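Local coordinates for uncharacterized protein (PDB 5HBA), which probably forms the target-recognising globular head of the zebrafish complement C1q A chain, assembling as a trimer in innate immunity, at residues A[9-14]-A[119-124]; A[17-22]-A[105-110]; A[40-45]-A[96-101]; A[53-58]-A[89-94]; A[67-72]-A[101-106]. One frame throughout, in Å; residues are numbered along the deposited sequence.

Contact 1. Residues A[9-14]-A[119-124]. With SO4 (sulfate ion), chain D.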
# COMPACT_ATOMS: atom_id res chain seq x y z
N LEU A 9 2.16 -11.84 9.41
CA LEU A 9 1.01 -12.42 8.71
C LEU A 9 0.01 -13.05 9.68
O LEU A 9 0.38 -13.71 10.65
CB LEU A 9 1.49 -13.48 7.71
CG LEU A 9 0.51 -14.48 7.09
CD1 LEU A 9 -0.49 -13.82 6.14
CD2 LEU A 9 1.27 -15.58 6.37
N ARG A 10 -1.27 -12.83 9.42
CA ARG A 10 -2.32 -13.50 10.16
C ARG A 10 -3.08 -14.38 9.19
O ARG A 10 -3.69 -13.86 8.25
CB ARG A 10 -3.30 -12.51 10.80
CG ARG A 10 -4.41 -13.21 11.59
CD ARG A 10 -5.51 -12.27 12.06
NE ARG A 10 -6.57 -13.03 12.71
CZ ARG A 10 -6.64 -13.24 14.03
NH1 ARG A 10 -5.72 -12.72 14.84
NH2 ARG A 10 -7.64 -13.96 14.53
N ASN A 11 -3.02 -15.69 9.40
CA ASN A 11 -3.75 -16.66 8.59
C ASN A 11 -4.17 -17.82 9.48
O ASN A 11 -3.42 -18.77 9.67
CB ASN A 11 -2.91 -17.18 7.43
CG ASN A 11 -3.72 -18.03 6.44
OD1 ASN A 11 -4.93 -17.86 6.31
ND2 ASN A 11 -3.04 -18.93 5.74
N GLU A 12 -5.38 -17.73 10.04
CA GLU A 12 -5.83 -18.67 11.06
C GLU A 12 -7.36 -18.77 11.12
O GLU A 12 -8.07 -17.92 10.55
CB GLU A 12 -5.27 -18.28 12.44
CG GLU A 12 -5.43 -16.81 12.78
CD GLU A 12 -4.78 -16.42 14.10
OE1 GLU A 12 -5.32 -16.77 15.17
OE2 GLU A 12 -3.73 -15.73 14.08
N THR A 13 -7.84 -19.80 11.80
CA THR A 13 -9.27 -20.07 11.91
C THR A 13 -9.91 -19.15 12.96
O THR A 13 -11.09 -18.82 12.86
CB THR A 13 -9.54 -21.56 12.26
OG1 THR A 13 -8.91 -22.40 11.28
CG2 THR A 13 -11.05 -21.88 12.29
N SER A 14 -9.13 -18.71 13.94
CA SER A 14 -9.68 -17.89 15.02
C SER A 14 -10.21 -16.56 14.52
O SER A 14 -9.62 -15.93 13.64
CB SER A 14 -8.61 -17.61 16.08
OG SER A 14 -8.14 -18.82 16.66
N PRO A 119 -17.39 -11.39 15.92
CA PRO A 119 -16.15 -11.10 15.18
C PRO A 119 -15.96 -12.13 14.06
O PRO A 119 -16.60 -13.18 14.09
CB PRO A 119 -15.06 -11.27 16.24
CG PRO A 119 -15.68 -12.12 17.32
CD PRO A 119 -17.13 -11.76 17.33
N LYS A 120 -15.14 -11.82 13.06
CA LYS A 120 -14.94 -12.77 11.96
C LYS A 120 -13.48 -13.09 11.75
O LYS A 120 -12.59 -12.38 12.24
CB LYS A 120 -15.48 -12.22 10.63
CG LYS A 120 -16.74 -11.39 10.68
CD LYS A 120 -17.03 -10.84 9.28
CE LYS A 120 -17.57 -9.42 9.31
NZ LYS A 120 -17.55 -8.76 7.96
N ARG A 121 -13.24 -14.16 10.99
CA ARG A 121 -11.88 -14.49 10.58
C ARG A 121 -11.30 -13.32 9.81
O ARG A 121 -12.03 -12.56 9.14
CB ARG A 121 -11.86 -15.73 9.67
CG ARG A 121 -12.32 -17.01 10.33
CD ARG A 121 -12.04 -18.21 9.40
NE ARG A 121 -10.64 -18.23 8.99
CZ ARG A 121 -10.08 -19.15 8.20
NH1 ARG A 121 -10.80 -20.17 7.74
NH2 ARG A 121 -8.79 -19.06 7.89
N LEU A 122 -9.98 -13.17 9.89
CA LEU A 122 -9.33 -12.06 9.21
C LEU A 122 -7.96 -12.45 8.69
O LEU A 122 -7.09 -12.87 9.45
CB LEU A 122 -9.20 -10.86 10.16
CG LEU A 122 -8.41 -9.63 9.67
CD1 LEU A 122 -9.24 -8.81 8.68
CD2 LEU A 122 -8.00 -8.78 10.87
N TYR A 123 -7.77 -12.31 7.38
CA TYR A 123 -6.46 -12.51 6.78
C TYR A 123 -5.79 -11.15 6.78
O TYR A 123 -6.40 -10.16 6.38
CB TYR A 123 -6.64 -13.00 5.35
CG TYR A 123 -5.36 -13.19 4.57
CD1 TYR A 123 -4.61 -14.36 4.69
CD2 TYR A 123 -4.91 -12.21 3.68
CE1 TYR A 123 -3.45 -14.54 3.95
CE2 TYR A 123 -3.75 -12.38 2.95
CZ TYR A 123 -3.03 -13.55 3.09
OH TYR A 123 -1.88 -13.72 2.36
N ALA A 124 -4.55 -11.08 7.26
CA ALA A 124 -3.88 -9.78 7.32
C ALA A 124 -2.37 -9.86 7.17
O ALA A 124 -1.73 -10.72 7.77
CB ALA A 124 -4.26 -9.05 8.63
S SO4 D . -6.04 -21.86 14.23
O1 SO4 D . -4.73 -21.91 14.87
O2 SO4 D . -6.81 -20.76 14.80
O3 SO4 D . -5.89 -21.62 12.79
O4 SO4 D . -6.77 -23.11 14.43
O HOH W 1 -8.46 -15.07 11.40
O HOH W 2 -7.02 -15.58 8.98
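Arg10 and Ala124 exchange two backbone hydrogen bonds, Arg10 N to Ala124 O at 2.7 Å and Ala124 N back to Arg10 O at 3.1 Å. Past this antiparallel hydrogen-bonded pair segment 9-14 leaves the sheet, and long side chains and water span the widening gap. Arg10 suits the task: its CG lies anti to the backbone N (chi1 -180°) and the chain stays extended, so that CD passes Leu122 O at 3.1 Å and NH2 reaches Ser14 O at 2.9 Å, near the guanidinium plane. The Glu12 carboxylate lies over one guanidinium face, a long charge-only salt bridge, and NE binds a water that also accepts from Leu122 N. A leucine replacing Arg10 would probably cost Ser14 O one of its partners, Glu12 its nearby charge and Thr23 O its bond from NH1. Arg121, bent at chi3, gives two weak bonds to Glu12 O, while Thr13 N holds a sulfate, probably picked up from the crystallisation solution. Outermost, Leu9 CD1 rests against Tyr123 CE1 at 3.8 Å. Strand 120-133 lies between strands 5-10 and 48-59, Tyr123 bonding to Ser57, and Leu76 of the second subunit packs on Leu9 and Tyr123.

Contact 2. Residues A[17-22]-A[105-110]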
# COMPACT_ATOMS: atom_id res chain seq x y z
N GLN A 17 -11.05 -10.38 17.18
CA GLN A 17 -11.94 -9.56 18.01
C GLN A 17 -12.03 -8.12 17.52
O GLN A 17 -11.03 -7.54 17.09
CB GLN A 17 -11.41 -9.55 19.43
CG GLN A 17 -11.51 -10.88 20.15
CD GLN A 17 -12.94 -11.23 20.49
OE1 GLN A 17 -13.68 -10.42 21.05
NE2 GLN A 17 -13.34 -12.45 20.15
N TYR A 18 -13.22 -7.54 17.61
CA TYR A 18 -13.40 -6.12 17.33
C TYR A 18 -12.76 -5.28 18.44
O TYR A 18 -12.78 -5.66 19.62
CB TYR A 18 -14.88 -5.77 17.21
CG TYR A 18 -15.54 -6.27 15.94
CD1 TYR A 18 -15.06 -5.91 14.68
CD2 TYR A 18 -16.68 -7.07 15.99
CE1 TYR A 18 -15.68 -6.35 13.51
CE2 TYR A 18 -17.31 -7.52 14.83
CZ TYR A 18 -16.80 -7.15 13.59
OH TYR A 18 -17.40 -7.60 12.45
N LYS A 19 -12.18 -4.16 18.03
CA LYS A 19 -11.64 -3.15 18.95
C LYS A 19 -10.53 -3.68 19.86
O LYS A 19 -10.36 -3.21 20.98
CB LYS A 19 -12.76 -2.47 19.75
CG LYS A 19 -13.90 -1.95 18.88
CD LYS A 19 -15.01 -1.31 19.72
CE LYS A 19 -14.57 -0.01 20.39
NZ LYS A 19 -14.27 1.07 19.41
N GLN A 20 -9.78 -4.66 19.36
CA GLN A 20 -8.56 -5.14 20.00
C GLN A 20 -7.52 -5.24 18.90
O GLN A 20 -7.87 -5.42 17.73
CB GLN A 20 -8.77 -6.53 20.62
CG GLN A 20 -9.78 -6.54 21.76
CD GLN A 20 -9.82 -7.88 22.50
OE1 GLN A 20 -9.37 -8.90 21.99
NE2 GLN A 20 -10.37 -7.86 23.71
N PRO A 21 -6.23 -5.14 19.27
CA PRO A 21 -5.20 -5.26 18.23
C PRO A 21 -5.26 -6.61 17.51
O PRO A 21 -5.40 -7.66 18.15
CB PRO A 21 -3.89 -5.14 19.02
CG PRO A 21 -4.25 -4.28 20.19
CD PRO A 21 -5.69 -4.62 20.54
N VAL A 22 -5.15 -6.57 16.19
CA VAL A 22 -5.04 -7.80 15.42
C VAL A 22 -3.78 -8.52 15.84
O VAL A 22 -2.70 -7.90 15.89
CB VAL A 22 -4.95 -7.52 13.91
CG1 VAL A 22 -4.79 -8.85 13.13
CG2 VAL A 22 -6.17 -6.76 13.43
N TRP A 105 -0.50 -0.31 15.86
CA TRP A 105 -1.20 -1.56 15.59
C TRP A 105 -2.37 -1.34 14.65
O TRP A 105 -2.70 -0.20 14.30
CB TRP A 105 -1.65 -2.22 16.90
CG TRP A 105 -2.79 -1.52 17.63
CD1 TRP A 105 -4.11 -1.87 17.60
CD2 TRP A 105 -2.71 -0.39 18.53
NE1 TRP A 105 -4.85 -1.03 18.40
CE2 TRP A 105 -4.01 -0.11 18.99
CE3 TRP A 105 -1.65 0.42 18.98
CZ2 TRP A 105 -4.30 0.93 19.87
CZ3 TRP A 105 -1.94 1.46 19.86
CH2 TRP A 105 -3.25 1.70 20.30
N ILE A 106 -3.03 -2.42 14.30
CA ILE A 106 -4.29 -2.41 13.65
C ILE A 106 -5.31 -3.16 14.45
O ILE A 106 -5.05 -4.05 15.16
CB ILE A 106 -4.23 -2.95 12.22
CG1 ILE A 106 -3.76 -4.41 12.18
CG2 ILE A 106 -3.34 -2.07 11.40
CD1 ILE A 106 -3.68 -5.04 10.82
N GLU A 107 -6.51 -2.77 14.21
CA GLU A 107 -7.72 -2.99 14.98
C GLU A 107 -8.95 -3.00 14.05
O GLU A 107 -9.13 -2.08 13.23
CB GLU A 107 -7.81 -1.96 16.12
CG GLU A 107 -8.96 -2.08 17.06
CD GLU A 107 -8.90 -1.03 18.16
OE1 GLU A 107 -7.97 -0.20 18.15
OE2 GLU A 107 -9.79 -1.03 19.04
N PRO A 108 -9.67 -4.09 14.07
CA PRO A 108 -10.93 -4.13 13.32
C PRO A 108 -12.04 -3.45 14.11
O PRO A 108 -11.98 -3.41 15.35
CB PRO A 108 -11.23 -5.63 13.19
CG PRO A 108 -10.02 -6.36 13.75
CD PRO A 108 -9.36 -5.40 14.69
N PHE A 109 -13.04 -2.93 13.40
CA PHE A 109 -14.27 -2.45 14.02
C PHE A 109 -15.47 -2.72 13.11
O PHE A 109 -15.30 -3.05 11.93
CB PHE A 109 -14.17 -0.97 14.42
CG PHE A 109 -14.05 -0.00 13.26
CD1 PHE A 109 -12.83 0.19 12.62
CD2 PHE A 109 -15.14 0.77 12.86
CE1 PHE A 109 -12.71 1.10 11.56
CE2 PHE A 109 -15.03 1.70 11.82
CZ PHE A 109 -13.82 1.86 11.16
N ALA A 110 -16.68 -2.65 13.66
CA ALA A 110 -17.88 -2.81 12.85
C ALA A 110 -18.35 -1.42 12.42
O ALA A 110 -18.99 -0.70 13.19
CB ALA A 110 -18.97 -3.53 13.62
O HOH W 3 -1.87 -5.16 15.08
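Tyr18 lies along the backbone of residues 108-110. Tyr18 CB is 4.2 Å from Pro108 O; with CG swung beside the backbone N (chi1 -72°), the ring lies alongside the chain, Pro108 C at its near edge and CD1 of Tyr18 meeting Phe109 C at 3.6 Å. CE1 follows the same peptide, Ala110 CB sits over one ring face toward CZ, offset to the rim, and the OH at the tip ends beside Lys120. Tyr18 and Lys19 are the central residues of a type II turn, which directs Lys19 N at Pro108 O in a nearly straight bond of 2.8 Å (171°). A second backbone bond, Val22 N to Ile106 O, measures 2.7 Å. Pro21 has no N-H to satisfy and offers CH groups instead: its CG stands over the five-membered ring of Trp105, 3.9 Å from the centroid, a CH-pi contact. Val22 turns inward, Val22 CG2 meeting Ile106 CG1 at 3.6 Å and also touching the Pro108 ring. A water accepts from Ile106 N and donates to Val22 O. Two short backbone bonds thus fix where the irregular 17-22 loop lies, while prolines, valine and aromatic rings close it against strand 103-109 of the C1q jelly roll.

Contact 3. Residues A[40-45]-A[96-101]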
# COMPACT_ATOMS: atom_id res chain seq x y z
N GLY A 40 0.04 -8.09 18.99
CA GLY A 40 -0.32 -7.30 17.82
C GLY A 40 0.33 -5.93 17.76
O GLY A 40 0.01 -5.13 16.86
N TYR A 41 1.25 -5.63 18.68
CA TYR A 41 1.87 -4.29 18.72
C TYR A 41 3.27 -4.24 18.13
O TYR A 41 4.13 -5.05 18.48
CB TYR A 41 1.99 -3.75 20.16
CG TYR A 41 0.70 -3.47 20.89
CD1 TYR A 41 -0.18 -2.48 20.45
CD2 TYR A 41 0.39 -4.15 22.06
CE1 TYR A 41 -1.35 -2.22 21.13
CE2 TYR A 41 -0.78 -3.89 22.75
CZ TYR A 41 -1.64 -2.92 22.28
OH TYR A 41 -2.80 -2.66 22.96
N PHE A 42 3.50 -3.25 17.27
CA PHE A 42 4.85 -2.77 17.03
C PHE A 42 5.15 -1.80 18.16
O PHE A 42 4.35 -0.91 18.43
CB PHE A 42 4.94 -2.02 15.70
CG PHE A 42 6.24 -1.28 15.51
CD1 PHE A 42 7.35 -1.92 14.97
CD2 PHE A 42 6.35 0.06 15.85
CE1 PHE A 42 8.54 -1.24 14.79
CE2 PHE A 42 7.54 0.74 15.68
CZ PHE A 42 8.64 0.09 15.15
N THR A 43 6.29 -1.98 18.82
CA THR A 43 6.74 -1.05 19.85
C THR A 43 8.06 -0.42 19.43
O THR A 43 9.06 -1.11 19.24
CB THR A 43 6.94 -1.74 21.22
OG1 THR A 43 5.69 -2.27 21.67
CG2 THR A 43 7.47 -0.73 22.26
N CYS A 44 8.06 0.90 19.29
CA CYS A 44 9.24 1.64 18.86
C CYS A 44 10.40 1.54 19.87
O CYS A 44 10.24 1.89 21.05
CB CYS A 44 8.86 3.11 18.65
SG CYS A 44 10.19 4.18 18.05
N LYS A 45 11.55 1.06 19.40
CA LYS A 45 12.79 1.12 20.17
C LYS A 45 13.66 2.26 19.64
O LYS A 45 14.34 2.95 20.40
CB LYS A 45 13.58 -0.19 20.06
CG LYS A 45 12.99 -1.38 20.80
CD LYS A 45 13.98 -2.54 20.74
CE LYS A 45 13.28 -3.88 20.65
NZ LYS A 45 14.19 -4.89 20.04
N LEU A 96 4.47 7.85 9.92
CA LEU A 96 4.28 8.33 11.29
C LEU A 96 5.60 8.65 11.98
O LEU A 96 6.60 7.96 11.78
CB LEU A 96 3.54 7.27 12.11
CG LEU A 96 2.19 6.78 11.60
CD1 LEU A 96 1.64 5.68 12.52
CD2 LEU A 96 1.21 7.93 11.51
N THR A 97 5.59 9.69 12.82
CA THR A 97 6.72 10.02 13.67
C THR A 97 6.49 9.38 15.03
O THR A 97 5.46 9.63 15.66
CB THR A 97 6.82 11.55 13.88
OG1 THR A 97 6.82 12.21 12.61
CG2 THR A 97 8.10 11.91 14.62
N LEU A 98 7.45 8.57 15.49
CA LEU A 98 7.27 7.85 16.74
C LEU A 98 8.36 8.16 17.76
O LEU A 98 9.52 8.37 17.41
CB LEU A 98 7.22 6.34 16.48
CG LEU A 98 6.18 5.79 15.49
CD1 LEU A 98 6.40 4.29 15.31
CD2 LEU A 98 4.77 6.06 15.98
N LEU A 99 7.98 8.18 19.04
CA LEU A 99 8.96 8.30 20.12
C LEU A 99 9.22 6.92 20.70
O LEU A 99 8.47 5.98 20.44
CB LEU A 99 8.44 9.23 21.22
CG LEU A 99 8.17 10.65 20.73
CD1 LEU A 99 7.69 11.57 21.85
CD2 LEU A 99 9.44 11.18 20.10
N LYS A 100 10.28 6.79 21.50
CA LYS A 100 10.62 5.50 22.10
C LYS A 100 9.47 5.05 22.99
O LYS A 100 8.95 5.84 23.78
CB LYS A 100 11.91 5.60 22.90
CG LYS A 100 12.56 4.24 23.25
CD LYS A 100 13.92 4.45 23.91
CE LYS A 100 14.82 3.23 23.77
NZ LYS A 100 14.34 2.08 24.58
N GLY A 101 9.05 3.80 22.84
CA GLY A 101 7.93 3.28 23.60
C GLY A 101 6.56 3.40 22.94
O GLY A 101 5.62 2.71 23.35
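Phe42 and Leu98 meet because each side chain takes a staggered position that turns it inward: Phe42 CG lies anti to the backbone N (chi1 169°) and Leu98 CG beside its own (chi1 -56°). Phe42 CE2 then comes 3.7 Å from Leu98 CD1, the two groups approaching at a slant. Cys44 SG packs 4.0 Å from Leu98 CB; it is not part of the disulfide, which joins Cys63 to Cys79. Cys44 CB also lies against Leu99 O at 3.4 Å. A single hydrogen bond ties the backbones, Gly101 N to Cys44 O at 2.9 Å and almost linear (172°), the donor tilted out of the carbonyl plane. Glycine suits position 101 since at its backbone angles, with phi positive, a CB would be jammed against Lys100 O. The aliphatic chain of that lysine runs beside the neighbouring carbonyl, Lys100 CE lying 3.4 Å from Lys45 O. The contact joins the two sheets of the jelly roll where the 99-102 turn passes from strand 87-98 to strand 103-109. Strand 41-43 pairs with 103-109, Phe42 bonding to Val104, while Tyr50 and Phe52 of strand 48-59 meet the Phe42 ring edge-to-face and also touch Leu98.

Contact 4. Residues A[53-58]-A[89-94]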
# COMPACT_ATOMS: atom_id res chain seq x y z
N VAL A 53 2.04 -0.11 6.69
CA VAL A 53 1.01 -0.45 5.70
C VAL A 53 0.45 -1.83 6.02
O VAL A 53 1.18 -2.72 6.48
CB VAL A 53 1.57 -0.38 4.25
CG1 VAL A 53 2.54 -1.52 3.97
CG2 VAL A 53 0.43 -0.40 3.22
N PHE A 54 -0.85 -2.00 5.81
CA PHE A 54 -1.46 -3.31 5.98
C PHE A 54 -2.30 -3.70 4.77
O PHE A 54 -2.75 -2.83 4.01
CB PHE A 54 -2.31 -3.36 7.26
CG PHE A 54 -3.52 -2.48 7.20
CD1 PHE A 54 -4.71 -2.95 6.66
CD2 PHE A 54 -3.47 -1.18 7.67
CE1 PHE A 54 -5.83 -2.14 6.58
CE2 PHE A 54 -4.60 -0.35 7.60
CZ PHE A 54 -5.77 -0.84 7.06
N HIS A 55 -2.52 -5.00 4.60
CA HIS A 55 -3.41 -5.51 3.55
C HIS A 55 -4.23 -6.63 4.18
O HIS A 55 -3.66 -7.61 4.69
CB HIS A 55 -2.62 -6.09 2.36
CG HIS A 55 -1.52 -5.21 1.87
ND1 HIS A 55 -1.72 -4.11 1.06
CD2 HIS A 55 -0.17 -5.28 2.06
CE1 HIS A 55 -0.57 -3.54 0.79
NE2 HIS A 55 0.39 -4.22 1.38
N ALA A 56 -5.55 -6.49 4.16
CA ALA A 56 -6.37 -7.41 4.94
C ALA A 56 -7.72 -7.72 4.30
O ALA A 56 -8.31 -6.86 3.64
CB ALA A 56 -6.58 -6.86 6.36
N SER A 57 -8.20 -8.95 4.51
CA SER A 57 -9.50 -9.36 4.01
C SER A 57 -10.31 -10.17 5.01
O SER A 57 -9.78 -10.95 5.80
CB SER A 57 -9.41 -10.12 2.67
OG SER A 57 -8.38 -11.08 2.65
N SER A 58 -11.62 -9.97 4.94
CA SER A 58 -12.59 -10.73 5.71
C SER A 58 -13.79 -10.92 4.80
O SER A 58 -13.92 -10.21 3.80
CB SER A 58 -13.02 -9.91 6.93
OG SER A 58 -14.02 -10.59 7.66
N VAL A 89 -9.79 -7.10 -0.43
CA VAL A 89 -8.60 -6.70 0.32
C VAL A 89 -8.62 -5.20 0.57
O VAL A 89 -8.61 -4.40 -0.38
CB VAL A 89 -7.30 -7.08 -0.42
CG1 VAL A 89 -6.07 -6.53 0.32
CG2 VAL A 89 -7.21 -8.60 -0.58
N VAL A 90 -8.69 -4.81 1.84
CA VAL A 90 -8.57 -3.41 2.22
C VAL A 90 -7.11 -3.14 2.57
O VAL A 90 -6.50 -3.90 3.31
CB VAL A 90 -9.39 -3.06 3.47
CG1 VAL A 90 -9.40 -1.54 3.69
CG2 VAL A 90 -10.80 -3.56 3.35
N SER A 91 -6.57 -2.05 2.04
CA SER A 91 -5.22 -1.64 2.38
C SER A 91 -5.22 -0.22 2.92
O SER A 91 -6.06 0.62 2.54
CB SER A 91 -4.32 -1.71 1.14
OG SER A 91 -4.28 -3.02 0.64
N GLY A 92 -4.29 0.06 3.83
CA GLY A 92 -4.19 1.37 4.44
C GLY A 92 -2.82 1.49 5.07
O GLY A 92 -2.09 0.50 5.17
N GLY A 93 -2.46 2.70 5.48
CA GLY A 93 -1.16 2.91 6.08
C GLY A 93 -0.80 4.37 6.11
O GLY A 93 -1.55 5.22 5.60
N ALA A 94 0.34 4.68 6.73
CA ALA A 94 0.73 6.07 6.93
C ALA A 94 2.21 6.21 7.23
O ALA A 94 2.86 5.24 7.63
CB ALA A 94 -0.10 6.69 8.07
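His55 ND1 and Ser91 OG share a hydrogen bond of 2.8 Å, in which either atom could be the donor. The serine oxygen lies at the edge of the imidazole, in its plane, and fixes how the ring is turned. Around this link the strands 53-58 and 89-94 run antiparallel, their axes 4.4 Å apart at closest and their directions 155° apart. Four backbone bonds stitch them, two between Phe54 and Gly92 and two between Ala56 and Val90; Val90 N to Ala56 O measures 2.8 Å. On the Phe54 face the side chain takes the crowded position between backbone N and carbonyl carbon (chi1 67°), which folds the ring across the neighbouring strand with Gly92 N 3.6 Å above its centre. Only a glycine fits under such a ring: a CB on Gly92 would clash with Phe54 CZ. Gly93 brings its CA within 4.0 Å of Val53 CA, where a CB would collide. Cutting Phe54 back to alanine would probably uncover the Gly92 peptide and open a gap toward Leu64 and Phe126. Both faces are buried, but their chemistry differs. Phe54, Ala56 and Val90 give an apolar face mainly to the interior, Val90 also touching Val89 of the third subunit, whereas His55 and Ser91 give a partly polar one to the trimer interface, where Ser91 packs on Ser91 of the second and third subunits.

Contact 5. Residues A[67-72]-A[101-106]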
# COMPACT_ATOMS: atom_id res chain seq x y z
N LYS A 67 -3.74 2.52 14.39
CA LYS A 67 -3.72 3.29 15.63
C LYS A 67 -2.32 3.39 16.22
O LYS A 67 -1.45 2.57 15.93
CB LYS A 67 -4.68 2.66 16.67
CG LYS A 67 -6.17 2.79 16.34
CD LYS A 67 -7.07 2.31 17.49
CE LYS A 67 -7.35 3.42 18.52
NZ LYS A 67 -8.27 4.48 17.96
N SER A 68 -2.08 4.41 17.05
CA SER A 68 -0.82 4.54 17.79
C SER A 68 -1.04 5.12 19.19
O SER A 68 -2.05 5.79 19.44
CB SER A 68 0.15 5.47 17.06
OG SER A 68 -0.26 6.83 17.20
N THR A 69 -0.09 4.89 20.10
CA THR A 69 -0.11 5.57 21.40
C THR A 69 0.83 6.77 21.40
O THR A 69 1.18 7.27 22.46
CB THR A 69 0.31 4.65 22.56
OG1 THR A 69 1.57 4.04 22.27
CG2 THR A 69 -0.74 3.57 22.80
N SER A 70 1.25 7.21 20.21
CA SER A 70 2.08 8.40 20.13
C SER A 70 1.25 9.64 20.48
O SER A 70 0.02 9.54 20.59
CB SER A 70 2.74 8.52 18.76
OG SER A 70 1.80 8.45 17.70
N ALA A 71 1.89 10.78 20.71
CA ALA A 71 1.15 12.02 20.97
C ALA A 71 1.51 13.09 19.94
O ALA A 71 2.69 13.38 19.73
CB ALA A 71 1.39 12.51 22.38
N PRO A 72 0.50 13.66 19.27
CA PRO A 72 -0.93 13.32 19.38
C PRO A 72 -1.21 11.95 18.76
O PRO A 72 -0.44 11.52 17.89
CB PRO A 72 -1.62 14.43 18.60
CG PRO A 72 -0.59 14.91 17.63
CD PRO A 72 0.74 14.74 18.31
N GLY A 101 9.05 3.80 22.84
CA GLY A 101 7.93 3.28 23.60
C GLY A 101 6.56 3.40 22.94
O GLY A 101 5.62 2.71 23.35
N ASP A 102 6.41 4.28 21.95
CA ASP A 102 5.14 4.40 21.24
C ASP A 102 4.76 3.06 20.59
O ASP A 102 5.62 2.33 20.10
CB ASP A 102 5.18 5.48 20.14
CG ASP A 102 5.26 6.88 20.70
OD1 ASP A 102 5.02 7.05 21.92
OD2 ASP A 102 5.56 7.81 19.92
N LYS A 103 3.47 2.74 20.60
CA LYS A 103 3.00 1.49 20.02
C LYS A 103 2.17 1.77 18.77
O LYS A 103 1.51 2.81 18.69
CB LYS A 103 2.20 0.69 21.04
CG LYS A 103 3.04 0.22 22.23
CD LYS A 103 2.23 -0.55 23.25
CE LYS A 103 3.10 -0.99 24.42
NZ LYS A 103 4.11 -2.05 24.05
N VAL A 104 2.22 0.87 17.79
CA VAL A 104 1.41 1.00 16.57
C VAL A 104 0.76 -0.34 16.27
O VAL A 104 1.40 -1.40 16.43
CB VAL A 104 2.24 1.49 15.36
CG1 VAL A 104 1.35 1.65 14.12
CG2 VAL A 104 2.92 2.82 15.68
N TRP A 105 -0.50 -0.31 15.86
CA TRP A 105 -1.20 -1.56 15.59
C TRP A 105 -2.37 -1.34 14.65
O TRP A 105 -2.70 -0.20 14.30
CB TRP A 105 -1.65 -2.22 16.90
CG TRP A 105 -2.79 -1.52 17.63
CD1 TRP A 105 -4.11 -1.87 17.60
CD2 TRP A 105 -2.71 -0.39 18.53
NE1 TRP A 105 -4.85 -1.03 18.40
CE2 TRP A 105 -4.01 -0.11 18.99
CE3 TRP A 105 -1.65 0.42 18.98
CZ2 TRP A 105 -4.30 0.93 19.87
CZ3 TRP A 105 -1.94 1.46 19.86
CH2 TRP A 105 -3.25 1.70 20.30
N ILE A 106 -3.03 -2.42 14.30
CA ILE A 106 -4.29 -2.41 13.65
C ILE A 106 -5.31 -3.16 14.45
O ILE A 106 -5.05 -4.05 15.16
CB ILE A 106 -4.23 -2.95 12.22
CG1 ILE A 106 -3.76 -4.41 12.18
CG2 ILE A 106 -3.34 -2.07 11.40
CD1 ILE A 106 -3.68 -5.04 10.82
O HOH W 4 3.11 3.36 24.31
O HOH W 5 4.74 10.20 21.05
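Lys67 and Trp105 form an antiparallel hydrogen-bonded pair, with Lys67 N to Trp105 O at 2.9 Å and Trp105 N to Lys67 O at 3.0 Å. Two residues on, Thr69 N donates to Lys103 O, and there the regular ladder stops. Side-chain bonds continue it: Thr69 OG1, set between its backbone N and carbonyl carbon (chi1 53°), accepts from Lys103 N at 2.8 Å, as a backbone oxygen would in a longer strand. A small hydroxyl so close to the chain suits threonine, and a water joins the same OG1 to Gly101 O. Ser68 OG and Ser70 OG share a bond of 2.7 Å where the strand gives way to the loop. Asp102 OD2 accepts from Leu99 N and from a water that receives Ala71 N, which would probably stabilise the buried carboxylate. Among apolar contacts, Lys67 CB makes a CH-pi contact 3.8 Å from the centroid of the Trp105 six-membered ring, on the side of the indole away from Pro21. Thr69 CG2 meets the edge of that ring, 3.8 Å from Trp105 CZ3, at about a right angle. Val104 CG2 faces Ser68 CB at 4.1 Å. Strand 103-109 lies between 62-68 and 41-43 in the sheet; Lys67 NZ reaches Ser75 of strand 75-80, Lys103 NZ reaches Thr43, and Val104 packs inward on Phe52 and Leu66.

Contact 4 is the buried one, a regular ladder whose two faces serve the domain core and the trimer interface; contacts 1, 2, 3 and 5 are only partly buried. Contact 1 shares a sheet with contact 4, the strands 120-133 and 48-59 being neighbours, and relies on arginines and water where its strands part. Contacts 2 and 5 both use strand 103-109 of the other sheet and share Trp105, covered from one side by a proline and from the other by a lysine chain. Contact 3 lies about 6 Å from contact 5, centre to centre, and spans the two sheets chiefly by apolar side chains. Ile106 against Phe54 connects contacts 2 and 5 to contact 4 across the sandwich.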